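PDB 6L0A: dihydroorotase from Saccharomyces cerevisiae S288C, which catalyses the interconversion of N-carbamoyl-L-aspartate and (S)-dihydroorotate, the third step of de novo pyrimidine biosynthesis, using two zinc ions per subunit. Local coordinates for residues G20-L25 and K342-I347; L84-A89 and M127-L132. All blocks are in the same frame, centred on the assembly; numbering follows the deposited sequence.

Contact 1 of 2, residues G20-L25 and K342-I347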
loop_
_atom_site.group_PDB
_atom_site.type_symbol
_atom_site.label_atom_id
_atom_site.label_comp_id
_atom_site.label_asym_id
_atom_site.label_seq_id
_atom_site.Cartn_x
_atom_site.Cartn_y
_atom_site.Cartn_z
ATOM N N GLY C 20 28.270 -9.633 3.779
ATOM C CA GLY C 20 28.224 -11.045 4.155
ATOM C C GLY C 20 27.701 -11.964 3.067
ATOM O O GLY C 20 27.986 -11.794 1.876
ATOM N N ALA C 21 26.915 -12.960 3.484
ATOM C CA ALA C 21 26.430 -13.971 2.546
ATOM C C ALA C 21 25.520 -13.371 1.486
ATOM O O ALA C 21 25.545 -13.799 0.325
ATOM C CB ALA C 21 25.693 -15.086 3.296
ATOM N N MET C 22 24.685 -12.397 1.864
ATOM C CA MET C 22 23.828 -11.763 0.870
ATOM C C MET C 22 24.670 -11.126 -0.227
ATOM O O MET C 22 24.352 -11.251 -1.415
ATOM C CB MET C 22 22.924 -10.724 1.536
ATOM C CG MET C 22 22.000 -10.004 0.558
ATOM S SD MET C 22 20.810 -11.125 -0.187
ATOM C CE MET C 22 19.493 -11.101 1.059
ATOM N N CYS C 23 25.760 -10.463 0.164
ATOM C CA CYS C 23 26.663 -9.836 -0.796
ATOM C C CYS C 23 27.301 -10.864 -1.722
ATOM O O CYS C 23 27.465 -10.615 -2.919
ATOM C CB CYS C 23 27.742 -9.057 -0.049
ATOM S SG CYS C 23 28.821 -8.056 -1.100
ATOM N N GLU C 24 27.698 -12.012 -1.176
ATOM C CA GLU C 24 28.267 -13.066 -2.009
ATOM C C GLU C 24 27.257 -13.589 -3.017
ATOM O O GLU C 24 27.626 -13.949 -4.141
ATOM C CB GLU C 24 28.778 -14.200 -1.120
ATOM C CG GLU C 24 29.826 -13.735 -0.122
ATOM C CD GLU C 24 30.458 -14.881 0.639
ATOM O OE1 GLU C 24 30.054 -16.045 0.412
ATOM O OE2 GLU C 24 31.360 -14.613 1.462
ATOM N N LEU C 25 25.977 -13.627 -2.640
ATOM C CA LEU C 25 24.952 -14.073 -3.573
ATOM C C LEU C 25 24.732 -13.050 -4.677
ATOM O O LEU C 25 24.677 -13.400 -5.858
ATOM C CB LEU C 25 23.650 -14.344 -2.812
ATOM C CG LEU C 25 22.369 -14.694 -3.571
ATOM C CD1 LEU C 25 22.565 -15.858 -4.534
ATOM C CD2 LEU C 25 21.269 -15.013 -2.569
ATOM N N LYS C 342 21.967 -21.911 0.792
ATOM C CA LYS C 342 22.167 -22.011 2.228
ATOM C C LYS C 342 20.970 -21.405 2.951
ATOM O O LYS C 342 19.886 -21.997 2.947
ATOM C CB LYS C 342 23.486 -21.350 2.629
ATOM C CG LYS C 342 24.700 -22.075 2.045
ATOM C CD LYS C 342 25.997 -21.299 2.229
ATOM C CE LYS C 342 26.446 -20.667 0.918
ATOM N NZ LYS C 342 27.411 -21.530 0.171
ATOM N N ASP C 343 21.125 -20.224 3.549
ATOM C CA ASP C 343 20.058 -19.647 4.358
ATOM C C ASP C 343 19.305 -18.502 3.681
ATOM O O ASP C 343 18.436 -17.902 4.323
ATOM C CB ASP C 343 20.616 -19.153 5.696
ATOM C CG ASP C 343 21.112 -20.287 6.578
ATOM O OD1 ASP C 343 20.973 -21.462 6.166
ATOM O OD2 ASP C 343 21.633 -20.003 7.681
ATOM N N ILE C 344 19.590 -18.183 2.419
ATOM C CA ILE C 344 19.054 -16.971 1.799
ATOM C C ILE C 344 18.220 -17.343 0.583
ATOM O O ILE C 344 18.718 -17.991 -0.345
ATOM C CB ILE C 344 20.167 -15.985 1.414
ATOM C CG1 ILE C 344 20.890 -15.501 2.672
ATOM C CG2 ILE C 344 19.593 -14.809 0.632
ATOM C CD1 ILE C 344 22.070 -14.563 2.396
ATOM N N SER C 345 16.953 -16.917 0.584
ATOM C CA SER C 345 16.099 -16.945 -0.592
ATOM C C SER C 345 15.542 -15.547 -0.825
ATOM O O SER C 345 15.054 -14.914 0.111
ATOM C CB SER C 345 14.948 -17.938 -0.422
ATOM O OG SER C 345 15.443 -19.221 -0.095
ATOM N N ILE C 346 15.617 -15.075 -2.065
ATOM C CA ILE C 346 15.083 -13.777 -2.464
ATOM C C ILE C 346 14.008 -14.007 -3.510
ATOM O O ILE C 346 14.196 -14.802 -4.440
ATOM C CB ILE C 346 16.176 -12.857 -3.039
ATOM C CG1 ILE C 346 17.298 -12.635 -2.037
ATOM C CG2 ILE C 346 15.576 -11.521 -3.495
ATOM C CD1 ILE C 346 18.607 -12.280 -2.732
ATOM N N ILE C 347 12.894 -13.293 -3.385
ATOM C CA ILE C 347 11.853 -13.286 -4.408
ATOM C C ILE C 347 12.211 -12.203 -5.422
ATOM O O ILE C 347 12.197 -11.011 -5.067
ATOM C CB ILE C 347 10.464 -13.047 -3.801
ATOM C CG1 ILE C 347 10.282 -13.899 -2.539
ATOM C CG2 ILE C 347 9.400 -13.360 -4.823
ATOM C CD1 ILE C 347 10.261 -15.409 -2.823
#
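Met22, on the first turn of helix 20-32, lays its side chain against Ile344 and Ile346 of the segment 342-347. Followed outward, its CB lies 4.0 Å from Ile344 CD1. CG leaves CB opposite the backbone N (chi1 180°), and bends at chi2 and chi3 then fold the end of the chain onto the two isoleucines. There Met22 SD meets Ile346 CD1 at 3.6 Å, and Met22 CE closes on Ile344 CG2 at 3.7 Å. An unbranched thioether suits this place because it can curl along two branched neighbours. Ile344 uses both of its branches: CD1 presses on the helix backbone, 3.4 Å from Met22 N, and also touches Ala21 CB at 3.8 Å, where a small methyl lets the isoleucine approach closely. Ile344 CG2 meets both Met22 CE and Leu25 CD2, the latter at 3.6 Å. Leu25, one helical turn beyond Ala21, also reaches Ile346 tip to tip, with CD2 3.8 Å from Ile346 CD1. Pro261 and Pro263 touch Met22 as well, so the loop after the metal ligand Asp258 joins this patch. The contact sets helix 20-32, which follows strand 11-15 with the zinc ligand His14, against short strand 345-346, paired antiparallel with 338-339. Were an alanine to stand at Met22, the sulfur and terminal methyl would be gone, and Ile344 CG2 and Ile346 CD1 would probably face a gap beside the helix. No hydrogen bond or salt bridge spans the two segments; they are joined by apolar contacts, so the fit depends on the shapes of methyl, thioether and branched chains rather than on directional bonds.

Contact 2 of 2, residues L84-A89 and M127-L132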
loop_
_atom_site.group_PDB
_atom_site.type_symbol
_atom_site.label_atom_id
_atom_site.label_comp_id
_atom_site.label_asym_id
_atom_site.label_seq_id
_atom_site.Cartn_x
_atom_site.Cartn_y
_atom_site.Cartn_z
ATOM N N LEU C 84 37.155 15.069 5.103
ATOM C CA LEU C 84 37.020 13.680 4.670
ATOM C C LEU C 84 36.510 13.595 3.237
ATOM O O LEU C 84 36.906 12.697 2.486
ATOM C CB LEU C 84 36.092 12.928 5.618
ATOM C CG LEU C 84 35.704 11.519 5.170
ATOM C CD1 LEU C 84 36.952 10.672 4.897
ATOM C CD2 LEU C 84 34.805 10.848 6.193
ATOM N N ILE C 85 35.627 14.514 2.843
ATOM C CA ILE C 85 35.183 14.576 1.452
ATOM C C ILE C 85 36.368 14.833 0.524
ATOM O O ILE C 85 36.555 14.144 -0.487
ATOM C CB ILE C 85 34.099 15.659 1.289
ATOM C CG1 ILE C 85 32.863 15.319 2.127
ATOM C CG2 ILE C 85 33.763 15.871 -0.189
ATOM C CD1 ILE C 85 32.092 14.084 1.637
ATOM N N HIS C 86 37.179 15.844 0.850
ATOM C CA HIS C 86 38.364 16.140 0.048
ATOM C C HIS C 86 39.320 14.950 0.018
ATOM O O HIS C 86 39.839 14.581 -1.040
ATOM C CB HIS C 86 39.070 17.384 0.602
ATOM C CG HIS C 86 38.335 18.665 0.341
ATOM N ND1 HIS C 86 38.187 19.195 -0.920
ATOM C CD2 HIS C 86 37.710 19.521 1.185
ATOM C CE1 HIS C 86 37.501 20.323 -0.845
ATOM N NE2 HIS C 86 37.195 20.539 0.423
ATOM N N GLU C 87 39.558 14.337 1.179
ATOM C CA GLU C 87 40.473 13.203 1.267
ATOM C C GLU C 87 39.992 12.032 0.412
ATOM O O GLU C 87 40.755 11.475 -0.388
ATOM C CB GLU C 87 40.621 12.785 2.727
ATOM C CG GLU C 87 41.542 11.611 2.959
ATOM C CD GLU C 87 41.674 11.256 4.433
ATOM O OE1 GLU C 87 40.636 10.974 5.074
ATOM O OE2 GLU C 87 42.812 11.254 4.953
ATOM N N ALA C 88 38.722 11.639 0.575
ATOM C CA ALA C 88 38.187 10.511 -0.186
ATOM C C ALA C 88 38.173 10.805 -1.677
ATOM O O ALA C 88 38.450 9.921 -2.494
ATOM C CB ALA C 88 36.775 10.172 0.296
ATOM N N ALA C 89 37.849 12.044 -2.051
ATOM C CA ALA C 89 37.786 12.406 -3.460
ATOM C C ALA C 89 39.159 12.323 -4.107
ATOM O O ALA C 89 39.315 11.764 -5.200
ATOM C CB ALA C 89 37.212 13.813 -3.617
ATOM N N MET C 127 31.914 18.789 -1.737
ATOM C CA MET C 127 31.541 17.950 -2.875
ATOM C C MET C 127 31.594 18.725 -4.183
ATOM O O MET C 127 32.069 18.208 -5.203
ATOM C CB MET C 127 30.139 17.373 -2.668
ATOM C CG MET C 127 30.067 16.375 -1.540
ATOM S SD MET C 127 28.370 15.833 -1.270
ATOM C CE MET C 127 28.119 14.955 -2.818
ATOM N N GLN C 128 31.069 19.955 -4.183
ATOM C CA GLN C 128 31.043 20.756 -5.406
ATOM C C GLN C 128 32.457 21.013 -5.916
ATOM O O GLN C 128 32.732 20.891 -7.117
ATOM C CB GLN C 128 30.306 22.073 -5.146
ATOM C CG GLN C 128 30.062 22.932 -6.388
ATOM C CD GLN C 128 29.155 24.127 -6.110
ATOM O OE1 GLN C 128 28.140 24.328 -6.790
ATOM N NE2 GLN C 128 29.516 24.929 -5.108
ATOM N N GLU C 129 33.372 21.346 -5.010
ATOM C CA GLU C 129 34.752 21.589 -5.412
ATOM C C GLU C 129 35.420 20.330 -5.953
ATOM O O GLU C 129 36.335 20.423 -6.778
ATOM C CB GLU C 129 35.544 22.137 -4.230
ATOM C CG GLU C 129 35.137 23.531 -3.802
ATOM C CD GLU C 129 35.709 23.906 -2.450
ATOM O OE1 GLU C 129 36.413 23.065 -1.845
ATOM O OE2 GLU C 129 35.455 25.038 -1.987
ATOM N N GLU C 130 34.987 19.151 -5.512
ATOM C CA GLU C 130 35.625 17.908 -5.925
ATOM C C GLU C 130 34.899 17.224 -7.074
ATOM O O GLU C 130 35.308 16.132 -7.484
ATOM C CB GLU C 130 35.741 16.946 -4.734
ATOM C CG GLU C 130 36.594 17.451 -3.569
ATOM C CD GLU C 130 38.096 17.413 -3.850
ATOM O OE1 GLU C 130 38.506 16.978 -4.953
ATOM O OE2 GLU C 130 38.868 17.828 -2.959
ATOM N N ASN C 131 33.838 17.844 -7.605
ATOM C CA ASN C 131 33.059 17.293 -8.714
ATOM C C ASN C 131 32.469 15.928 -8.359
ATOM O O ASN C 131 32.432 15.014 -9.186
ATOM C CB ASN C 131 33.888 17.210 -10.001
ATOM C CG ASN C 131 33.013 17.131 -11.253
ATOM O OD1 ASN C 131 31.826 17.477 -11.219
ATOM N ND2 ASN C 131 33.594 16.666 -12.360
ATOM N N LEU C 132 32.006 15.791 -7.121
ATOM C CA LEU C 132 31.317 14.593 -6.664
ATOM C C LEU C 132 29.813 14.759 -6.861
ATOM O O LEU C 132 29.291 15.876 -6.892
ATOM C CB LEU C 132 31.620 14.318 -5.190
ATOM C CG LEU C 132 33.054 13.978 -4.756
ATOM C CD1 LEU C 132 33.161 13.932 -3.244
ATOM C CD2 LEU C 132 33.501 12.632 -5.354
#
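A notably short hydrogen bond, 2.5 Å from His86 ND1 to Glu130 OE2, ties helix 82-90 to the end of helix 121-130. It is nearly straight, 164° at the hydrogen, and the oxygen lies close to the ring plane. The carboxylate itself is turned by 67° from the ring and accepts through the anti lone pair of OE2, a less common choice than syn. Glu130 reaches this position by bending at chi2 (-74°), which carries the carboxylate across Ala89 CB to the ND1 corner of the imidazole. The same OE2 also takes a hydrogen bond from Gln90, so two donors hold it. Farther round the imidazole, Glu129 OE1 sits at the ring edge, 3.1 Å from His86 CE1. With two carboxylates at its edge, the histidine would probably be more readily protonated.

Beside this polar pair the contact turns apolar. The CG2 branch of Ile85 is the part that meets both Leu132 and Met127, packing 3.7 Å from Leu132 CD1 and 4.0 Å from Met127 CG. Ala89 is small enough to let the second segment come near: its CB lies 3.6 Å from Glu130 CB and 4.1 Å from Leu132 CD1. Leu132 can join in because the chain turns back at Asn131, whose positive phi belongs to a Schellman motif; Leu132 N bonds to Met127 O at 3.1 Å, and asparagine tolerates this left-handed conformation better than most residues. Directly after this turn the chain enters strand 133-136, which leads to the zinc ligand His137. Helices packed side by side on the outside, with the strand that follows running in the inner barrel, are characteristic of the TIM-barrel fold of the metallo-dependent hydrolases.

The two contacts lie in separate parts of the subunit, their centres 34 Å apart and their nearest atoms about 20 Å apart. Along the chain, both segments of contact 2 fall within the 316 residues that separate the two segments of contact 1, which brings an early helix against a segment near the C-terminus. Contact 1 is the one near the catalytic pocket: the Met22 side chain is about 8 Å from that of His16, about 10 Å from the bound malate and about 14 Å from a zinc ion. Contact 2 lies away from these sites and joins two helices of the barrel's outer layer.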